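Local structure of soluble lytic murein transglycosylase (Pseudomonas aeruginosa, 5OHU) at residues Ala326-Arg331 / Trp346-Leu351; Gly90-Gln94 / Arg427-His431. The protein cleaves the glycan strands of peptidoglycan as a lytic transglycosylase, in both exolytic and endolytic modes. All coordinates share one frame; numbering follows the deposited sequence.

The two interactions lie on opposite sides of the chain's centre. Their own centres are about 46 Å apart and their nearest atoms about 31 Å. In chain order the loop Gly90-Gln94 comes first, then both helices of interaction 1, then helix 422-433 of interaction 2. Interaction 1 is local: it pairs helices 323-330 and 341-354, and only 14 residues separate its segments. Interaction 2 bridges 332 intervening residues and brings an early part of the chain against the L domain. The protein is largely helical, and the long-range contact is consistent with the ring-like closure of the superhelix known from Slt70. The two interactions share no helix.

Interaction 1. Residues Ala326-Arg331 / Trp346-Leu351; sequences AYALTR and WQARSL
The Tyr327 ring lies between an aliphatic group from each segment. Over the centre of one face sits Leu351 CD1, 4.0 Å from the ring centroid and 10° off the normal, a CH-pi contact. Arg331 CG lies over the opposite face, displaced toward the rim. Gln347 O and Ser350 OG are at the ring edge, in its plane; Gln347 O is 3.5 Å from Tyr327 CD1. The Tyr327 and Leu351 side chains run side by side in the same direction. With CG anti to N (chi1 170°), the Tyr327 ring is laid across helix 341-354, against Gln347 and Leu351.

The Gln347 chain is extended and crosses Thr330 at a slant. Its NE2 donates to Thr330 OG1 at 3.2 Å, and the acceptor lies close to the amide plane. The same hydroxyl donates to Tyr327 O, 2.7 Å from Thr330 OG1. Thr330 OG1 is thus held by two bonds, one to its own helix and one across the interface. The Gln347 amide also packs against Arg331 CD, with the guanidinium plane almost perpendicular to it.

Helices 323-330 and 341-354 are roughly antiparallel, with the short helix 335-338 between them in the chain. The axes of 326-330 and 346-351 come within 8.6 Å. Such helical pairs build the superhelical part of Slt70-like enzymes. Small residues meet where the helices are close: Ala326 CB is 4.2 Å from Ser350 CB. Ser350 OG donates back to Trp346 O at 2.8 Å, which satisfies the buried hydroxyl within its own helix. It reaches that oxygen from the opposite face to Ser350 N. Trp346 turns its indole away from helix 323-330 and bonds through NE1 to Glu600, so helix 341-354 also meets helix 595-600.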
ATOM      1  N   ALA A 326     -19.150 -12.843  19.309  1.00 11.72           N
ATOM      2  CA  ALA A 326     -18.818 -12.154  18.066  1.00 17.43           C
ATOM      3  C   ALA A 326     -20.004 -11.335  17.581  1.00 11.98           C
ATOM      4  O   ALA A 326     -19.857 -10.173  17.187  1.00 14.00           O
ATOM      5  CB  ALA A 326     -18.372 -13.160  17.001  1.00 11.41           C
ATOM      6  N   TYR A 327     -21.204 -11.910  17.653  1.00 12.11           N
ATOM      7  CA  TYR A 327     -22.383 -11.152  17.260  1.00 12.44           C
ATOM      8  C   TYR A 327     -22.567  -9.908  18.134  1.00 22.96           C
ATOM      9  O   TYR A 327     -22.821  -8.807  17.627  1.00 15.79           O
ATOM     10  CB  TYR A 327     -23.611 -12.052  17.319  1.00 12.55           C
ATOM     11  CG  TYR A 327     -24.877 -11.267  17.165  1.00 17.70           C
ATOM     12  CD1 TYR A 327     -25.293 -10.838  15.907  1.00 16.25           C
ATOM     13  CD2 TYR A 327     -25.639 -10.915  18.275  1.00 15.90           C
ATOM     14  CE1 TYR A 327     -26.446 -10.099  15.747  1.00 19.02           C
ATOM     15  CE2 TYR A 327     -26.807 -10.164  18.129  1.00 18.43           C
ATOM     16  CZ  TYR A 327     -27.203  -9.764  16.855  1.00 24.34           C
ATOM     17  OH  TYR A 327     -28.356  -9.034  16.681  1.00 24.60           O
ATOM     18  N   ALA A 328     -22.454 -10.065  19.459  1.00 17.11           N
ATOM     19  CA  ALA A 328     -22.661  -8.922  20.346  1.00 19.02           C
ATOM     20  C   ALA A 328     -21.633  -7.845  20.069  1.00 20.68           C
ATOM     21  O   ALA A 328     -21.926  -6.644  20.143  1.00 19.27           O
ATOM     22  CB  ALA A 328     -22.586  -9.354  21.813  1.00 15.61           C
ATOM     23  N   LEU A 329     -20.425  -8.250  19.718  1.00 16.05           N
ATOM     24  CA  LEU A 329     -19.442  -7.246  19.387  1.00 13.16           C
ATOM     25  C   LEU A 329     -19.792  -6.534  18.076  1.00 22.83           C
ATOM     26  O   LEU A 329     -19.600  -5.315  17.971  1.00 14.57           O
ATOM     27  CB  LEU A 329     -18.067  -7.882  19.352  1.00 14.66           C
ATOM     28  CG  LEU A 329     -16.882  -6.934  19.191  1.00 27.79           C
ATOM     29  CD1 LEU A 329     -16.879  -5.824  20.228  1.00 28.93           C
ATOM     30  CD2 LEU A 329     -15.653  -7.766  19.346  1.00 22.55           C
ATOM     31  N   THR A 330     -20.338  -7.245  17.073  1.00 12.69           N
ATOM     32  CA  THR A 330     -20.656  -6.519  15.838  1.00 12.84           C
ATOM     33  C   THR A 330     -21.722  -5.457  16.079  1.00 21.38           C
ATOM     34  O   THR A 330     -21.754  -4.461  15.355  1.00 25.99           O
ATOM     35  CB  THR A 330     -21.129  -7.431  14.692  1.00 13.92           C
ATOM     36  OG1 THR A 330     -22.361  -8.074  15.038  1.00 17.98           O
ATOM     37  CG2 THR A 330     -20.079  -8.514  14.360  1.00 12.35           C
ATOM     38  N   ARG A 331     -22.549  -5.619  17.117  1.00 22.67           N
ATOM     39  CA  ARG A 331     -23.584  -4.641  17.450  1.00 23.86           C
ATOM     40  C   ARG A 331     -23.031  -3.359  18.062  1.00 24.50           C
ATOM     41  O   ARG A 331     -23.736  -2.347  18.087  1.00 24.74           O
ATOM     42  CB  ARG A 331     -24.590  -5.262  18.417  1.00 20.85           C
ATOM     43  CG  ARG A 331     -25.277  -6.482  17.873  1.00 28.34           C
ATOM     44  CD  ARG A 331     -26.483  -6.129  17.013  1.00 44.48           C
ATOM     45  NE  ARG A 331     -27.424  -5.263  17.718  1.00 58.18           N
ATOM     46  CZ  ARG A 331     -28.232  -5.659  18.697  1.00 64.45           C
ATOM     47  NH1 ARG A 331     -28.229  -6.919  19.109  1.00 70.95           N
ATOM     48  NH2 ARG A 331     -29.049  -4.787  19.267  1.00 61.55           N
ATOM     49  N   TRP A 346     -20.472 -10.225   8.749  1.00 14.03           N
ATOM     50  CA  TRP A 346     -20.203 -11.059   9.915  1.00 12.09           C
ATOM     51  C   TRP A 346     -21.252 -10.880  11.007  1.00 17.00           C
ATOM     52  O   TRP A 346     -21.508 -11.827  11.758  1.00 16.33           O
ATOM     53  CB  TRP A 346     -18.781 -10.816  10.424  1.00 11.85           C
ATOM     54  CG  TRP A 346     -17.787 -11.582   9.558  1.00 11.64           C
ATOM     55  CD1 TRP A 346     -16.868 -11.057   8.698  1.00 14.60           C
ATOM     56  CD2 TRP A 346     -17.686 -13.012   9.427  1.00 11.43           C
ATOM     57  NE1 TRP A 346     -16.173 -12.066   8.061  1.00 11.47           N
ATOM     58  CE2 TRP A 346     -16.665 -13.276   8.483  1.00 16.82           C
ATOM     59  CE3 TRP A 346     -18.359 -14.092  10.012  1.00 11.35           C
ATOM     60  CZ2 TRP A 346     -16.299 -14.583   8.117  1.00 14.22           C
ATOM     61  CZ3 TRP A 346     -17.992 -15.399   9.654  1.00 11.15           C
ATOM     62  CH2 TRP A 346     -16.972 -15.630   8.722  1.00 15.91           C
ATOM     63  N   GLN A 347     -21.929  -9.733  11.067  1.00 14.64           N
ATOM     64  CA  GLN A 347     -23.052  -9.627  11.992  1.00 13.34           C
ATOM     65  C   GLN A 347     -24.149 -10.633  11.644  1.00 15.84           C
ATOM     66  O   GLN A 347     -24.630 -11.373  12.514  1.00 14.14           O
ATOM     67  CB  GLN A 347     -23.614  -8.209  12.004  1.00 13.17           C
ATOM     68  CG  GLN A 347     -24.885  -8.130  12.833  1.00 16.52           C
ATOM     69  CD  GLN A 347     -25.315  -6.698  13.102  1.00 23.22           C
ATOM     70  OE1 GLN A 347     -26.330  -6.250  12.599  1.00 31.14           O
ATOM     71  NE2 GLN A 347     -24.523  -5.974  13.887  1.00 27.70           N
ATOM     72  N   ALA A 348     -24.558 -10.668  10.372  1.00 14.22           N
ATOM     73  CA  ALA A 348     -25.552 -11.644   9.934  1.00 18.43           C
ATOM     74  C   ALA A 348     -25.058 -13.075  10.141  1.00 22.86           C
ATOM     75  O   ALA A 348     -25.801 -13.928  10.638  1.00 17.12           O
ATOM     76  CB  ALA A 348     -25.898 -11.410   8.461  1.00 13.32           C
ATOM     77  N   ARG A 349     -23.793 -13.347   9.800  1.00 12.42           N
ATOM     78  CA  ARG A 349     -23.303 -14.725   9.805  1.00 12.11           C
ATOM     79  C   ARG A 349     -23.055 -15.237  11.222  1.00 16.64           C
ATOM     80  O   ARG A 349     -23.364 -16.400  11.529  1.00 11.78           O
ATOM     81  CB  ARG A 349     -22.031 -14.847   8.944  1.00 11.92           C
ATOM     82  CG  ARG A 349     -21.346 -16.243   8.997  1.00 11.60           C
ATOM     83  CD  ARG A 349     -22.213 -17.246   8.217  1.00 11.68           C
ATOM     84  NE  ARG A 349     -21.689 -18.612   8.280  1.00 11.41           N
ATOM     85  CZ  ARG A 349     -22.404 -19.726   8.104  1.00 17.20           C
ATOM     86  NH1 ARG A 349     -23.702 -19.668   7.866  1.00 18.96           N
ATOM     87  NH2 ARG A 349     -21.814 -20.906   8.183  1.00 14.07           N
ATOM     88  N   SER A 350     -22.527 -14.391  12.112  1.00 14.34           N
ATOM     89  CA  SER A 350     -22.372 -14.839  13.492  1.00 20.17           C
ATOM     90  C   SER A 350     -23.727 -15.058  14.153  1.00 13.25           C
ATOM     91  O   SER A 350     -23.884 -15.993  14.946  1.00 13.37           O
ATOM     92  CB  SER A 350     -21.513 -13.857  14.300  1.00 21.06           C
ATOM     93  OG  SER A 350     -22.112 -12.572  14.384  1.00 18.17           O
ATOM     94  N   LEU A 351     -24.726 -14.225  13.829  1.00 15.06           N
ATOM     95  CA  LEU A 351     -26.075 -14.459  14.347  1.00 12.59           C
ATOM     96  C   LEU A 351     -26.617 -15.807  13.864  1.00 17.76           C
ATOM     97  O   LEU A 351     -27.144 -16.604  14.649  1.00 19.75           O
ATOM     98  CB  LEU A 351     -27.012 -13.308  13.939  1.00 13.01           C
ATOM     99  CG  LEU A 351     -28.446 -13.371  14.511  1.00 24.91           C
ATOM    100  CD1 LEU A 351     -28.447 -13.519  16.048  1.00 16.99           C
ATOM    101  CD2 LEU A 351     -29.319 -12.160  14.094  1.00 20.99           C
TER

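Interaction 2. Residues Gly90-Gln94 / Arg427-His431; sequences GDLPQ and REWYH
Pro93 and His431 make the closest backbone approach, with their CA atoms 5.9 Å apart. Residues Gly90-Gln94 form an irregular turn, and Gln94 is the N-cap of helix 95-108. Residues Arg427-His431 are helical, and no direct hydrogen bond joins the two segments. A water does so instead. It donates to Gly90 O and Leu92 O and also bonds His431 NE2.

Pro93 is the centre of the contact. Its CA lies over one face of the His431 ring, 3.8 Å from the centroid, in a CH-pi contact. Asp91 O meets the ring edge, 3.4 Å from His431 CD2. A trans first torsion (chi1 -178°) sets the His431 ring against Pro93 CA, with its edge at Asp91 O. Pro93 CD rests 3.3 Å from Glu428 OE1, and Pro93 CB touches the aliphatic part of Arg427.

Glu428 OE1 is held by Tyr64 OH and Arg412 NE. Arg412 also pairs with Asp91, so it links both segments. The loop between helices 79-88 and 95-108 is thus set against helix 422-433, with helices 62-72 and 408-418 beside it.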
ATOM      1  N   GLY A  90       2.976  24.350 -14.526  1.00 21.25           N
ATOM      2  CA  GLY A  90       2.843  23.727 -13.222  1.00 24.39           C
ATOM      3  C   GLY A  90       2.265  22.329 -13.251  1.00 29.14           C
ATOM      4  O   GLY A  90       2.238  21.665 -12.207  1.00 31.11           O
ATOM      5  N   ASP A  91       1.817  21.869 -14.417  1.00 28.84           N
ATOM      6  CA  ASP A  91       1.176  20.571 -14.568  1.00 35.39           C
ATOM      7  C   ASP A  91       2.138  19.469 -14.987  1.00 28.41           C
ATOM      8  O   ASP A  91       1.733  18.302 -15.013  1.00 34.30           O
ATOM      9  CB  ASP A  91       0.042  20.656 -15.598  1.00 29.84           C
ATOM     10  CG  ASP A  91       0.553  20.955 -16.989  1.00 38.89           C
ATOM     11  OD1 ASP A  91       1.489  21.784 -17.109  1.00 41.59           O
ATOM     12  OD2 ASP A  91       0.031  20.362 -17.960  1.00 44.99           O
ATOM     13  N   LEU A  92       3.375  19.804 -15.331  1.00 26.52           N
ATOM     14  CA  LEU A  92       4.346  18.771 -15.658  1.00 26.21           C
ATOM     15  C   LEU A  92       4.531  17.838 -14.464  1.00 28.37           C
ATOM     16  O   LEU A  92       4.614  18.301 -13.316  1.00 22.75           O
ATOM     17  CB  LEU A  92       5.687  19.380 -16.055  1.00 23.70           C
ATOM     18  CG  LEU A  92       5.719  20.093 -17.406  1.00 37.34           C
ATOM     19  CD1 LEU A  92       7.135  20.547 -17.743  1.00 28.83           C
ATOM     20  CD2 LEU A  92       5.166  19.180 -18.487  1.00 36.56           C
ATOM     21  N   PRO A  93       4.574  16.522 -14.693  1.00 33.26           N
ATOM     22  CA  PRO A  93       4.746  15.590 -13.562  1.00 27.52           C
ATOM     23  C   PRO A  93       5.998  15.864 -12.759  1.00 23.58           C
ATOM     24  O   PRO A  93       5.998  15.671 -11.537  1.00 23.53           O
ATOM     25  CB  PRO A  93       4.813  14.210 -14.241  1.00 26.29           C
ATOM     26  CG  PRO A  93       4.163  14.411 -15.594  1.00 28.06           C
ATOM     27  CD  PRO A  93       4.524  15.829 -15.993  1.00 27.02           C
ATOM     28  N   GLN A  94       7.067  16.319 -13.408  1.00 23.87           N
ATOM     29  CA  GLN A  94       8.363  16.484 -12.762  1.00 30.36           C
ATOM     30  C   GLN A  94       8.599  17.897 -12.228  1.00 31.56           C
ATOM     31  O   GLN A  94       9.705  18.188 -11.761  1.00 25.91           O
ATOM     32  CB  GLN A  94       9.484  16.102 -13.735  1.00 24.50           C
ATOM     33  CG  GLN A  94       9.684  17.070 -14.881  1.00 32.11           C
ATOM     34  CD  GLN A  94       8.785  16.778 -16.077  1.00 41.10           C
ATOM     35  OE1 GLN A  94       7.691  16.231 -15.934  1.00 39.81           O
ATOM     36  NE2 GLN A  94       9.261  17.121 -17.268  1.00 42.58           N
ATOM     37  N   ARG A 427       3.393   8.049 -16.628  1.00 28.73           N
ATOM     38  CA  ARG A 427       3.599   9.058 -15.595  1.00 31.24           C
ATOM     39  C   ARG A 427       2.689  10.264 -15.810  1.00 28.77           C
ATOM     40  O   ARG A 427       2.089  10.768 -14.855  1.00 30.66           O
ATOM     41  CB  ARG A 427       5.064   9.491 -15.540  1.00 36.30           C
ATOM     42  CG  ARG A 427       5.358  10.357 -14.327  1.00 51.19           C
ATOM     43  CD  ARG A 427       6.795  10.844 -14.274  1.00 63.45           C
ATOM     44  NE  ARG A 427       7.755   9.753 -14.138  1.00 71.19           N
ATOM     45  CZ  ARG A 427       8.535   9.321 -15.122  1.00 74.04           C
ATOM     46  NH1 ARG A 427       8.477   9.897 -16.315  1.00 73.30           N
ATOM     47  NH2 ARG A 427       9.382   8.322 -14.909  1.00 74.89           N
ATOM     48  N   GLU A 428       2.571  10.743 -17.051  1.00 25.92           N
ATOM     49  CA  GLU A 428       1.587  11.780 -17.345  1.00 21.54           C
ATOM     50  C   GLU A 428       0.204  11.344 -16.900  1.00 34.21           C
ATOM     51  O   GLU A 428      -0.512  12.071 -16.192  1.00 25.62           O
ATOM     52  CB  GLU A 428       1.563  12.090 -18.843  1.00 26.36           C
ATOM     53  CG  GLU A 428       2.686  12.984 -19.343  1.00 33.27           C
ATOM     54  CD  GLU A 428       2.597  14.427 -18.839  1.00 38.27           C
ATOM     55  OE1 GLU A 428       3.582  15.176 -19.064  1.00 39.24           O
ATOM     56  OE2 GLU A 428       1.561  14.815 -18.231  1.00 32.80           O
ATOM     57  N   TRP A 429      -0.181  10.138 -17.317  1.00 32.50           N
ATOM     58  CA  TRP A 429      -1.526   9.644 -17.059  1.00 28.55           C
ATOM     59  C   TRP A 429      -1.820   9.615 -15.565  1.00 22.93           C
ATOM     60  O   TRP A 429      -2.878  10.073 -15.124  1.00 27.93           O
ATOM     61  CB  TRP A 429      -1.666   8.257 -17.673  1.00 27.70           C
ATOM     62  CG  TRP A 429      -3.029   7.901 -18.092  1.00 31.74           C
ATOM     63  CD1 TRP A 429      -3.927   7.140 -17.400  1.00 30.74           C
ATOM     64  CD2 TRP A 429      -3.667   8.269 -19.322  1.00 34.04           C
ATOM     65  NE1 TRP A 429      -5.094   7.022 -18.123  1.00 39.46           N
ATOM     66  CE2 TRP A 429      -4.960   7.703 -19.306  1.00 36.57           C
ATOM     67  CE3 TRP A 429      -3.280   9.037 -20.425  1.00 28.05           C
ATOM     68  CZ2 TRP A 429      -5.859   7.864 -20.360  1.00 27.65           C
ATOM     69  CZ3 TRP A 429      -4.170   9.197 -21.470  1.00 31.74           C
ATOM     70  CH2 TRP A 429      -5.447   8.612 -21.431  1.00 30.78           C
ATOM     71  N   TYR A 430      -0.881   9.093 -14.772  1.00 26.15           N
ATOM     72  CA  TYR A 430      -1.098   8.942 -13.332  1.00 33.74           C
ATOM     73  C   TYR A 430      -1.059  10.280 -12.614  1.00 33.16           C
ATOM     74  O   TYR A 430      -1.824  10.501 -11.673  1.00 33.58           O
ATOM     75  CB  TYR A 430      -0.049   8.012 -12.717  1.00 30.28           C
ATOM     76  CG  TYR A 430      -0.134   6.566 -13.156  1.00 33.71           C
ATOM     77  CD1 TYR A 430      -1.232   6.090 -13.873  1.00 30.07           C
ATOM     78  CD2 TYR A 430       0.887   5.677 -12.852  1.00 38.85           C
ATOM     79  CE1 TYR A 430      -1.299   4.765 -14.280  1.00 33.90           C
ATOM     80  CE2 TYR A 430       0.828   4.353 -13.243  1.00 46.35           C
ATOM     81  CZ  TYR A 430      -0.263   3.899 -13.955  1.00 41.89           C
ATOM     82  OH  TYR A 430      -0.297   2.578 -14.333  1.00 38.34           O
ATOM     83  N   HIS A 431      -0.144  11.168 -13.011  1.00 36.35           N
ATOM     84  CA  HIS A 431      -0.084  12.479 -12.379  1.00 36.65           C
ATOM     85  C   HIS A 431      -1.355  13.268 -12.658  1.00 30.31           C
ATOM     86  O   HIS A 431      -1.950  13.845 -11.740  1.00 38.38           O
ATOM     87  CB  HIS A 431       1.159  13.242 -12.845  1.00 41.33           C
ATOM     88  CG  HIS A 431       1.324  14.585 -12.201  1.00 48.42           C
ATOM     89  ND1 HIS A 431       1.689  14.738 -10.880  1.00 46.88           N
ATOM     90  CD2 HIS A 431       1.170  15.838 -12.696  1.00 45.62           C
ATOM     91  CE1 HIS A 431       1.756  16.026 -10.591  1.00 47.47           C
ATOM     92  NE2 HIS A 431       1.443  16.714 -11.675  1.00 42.43           N
TER
HETATM   93  O   HOH W   1       2.278  19.078 -11.380  1.00 25.85           O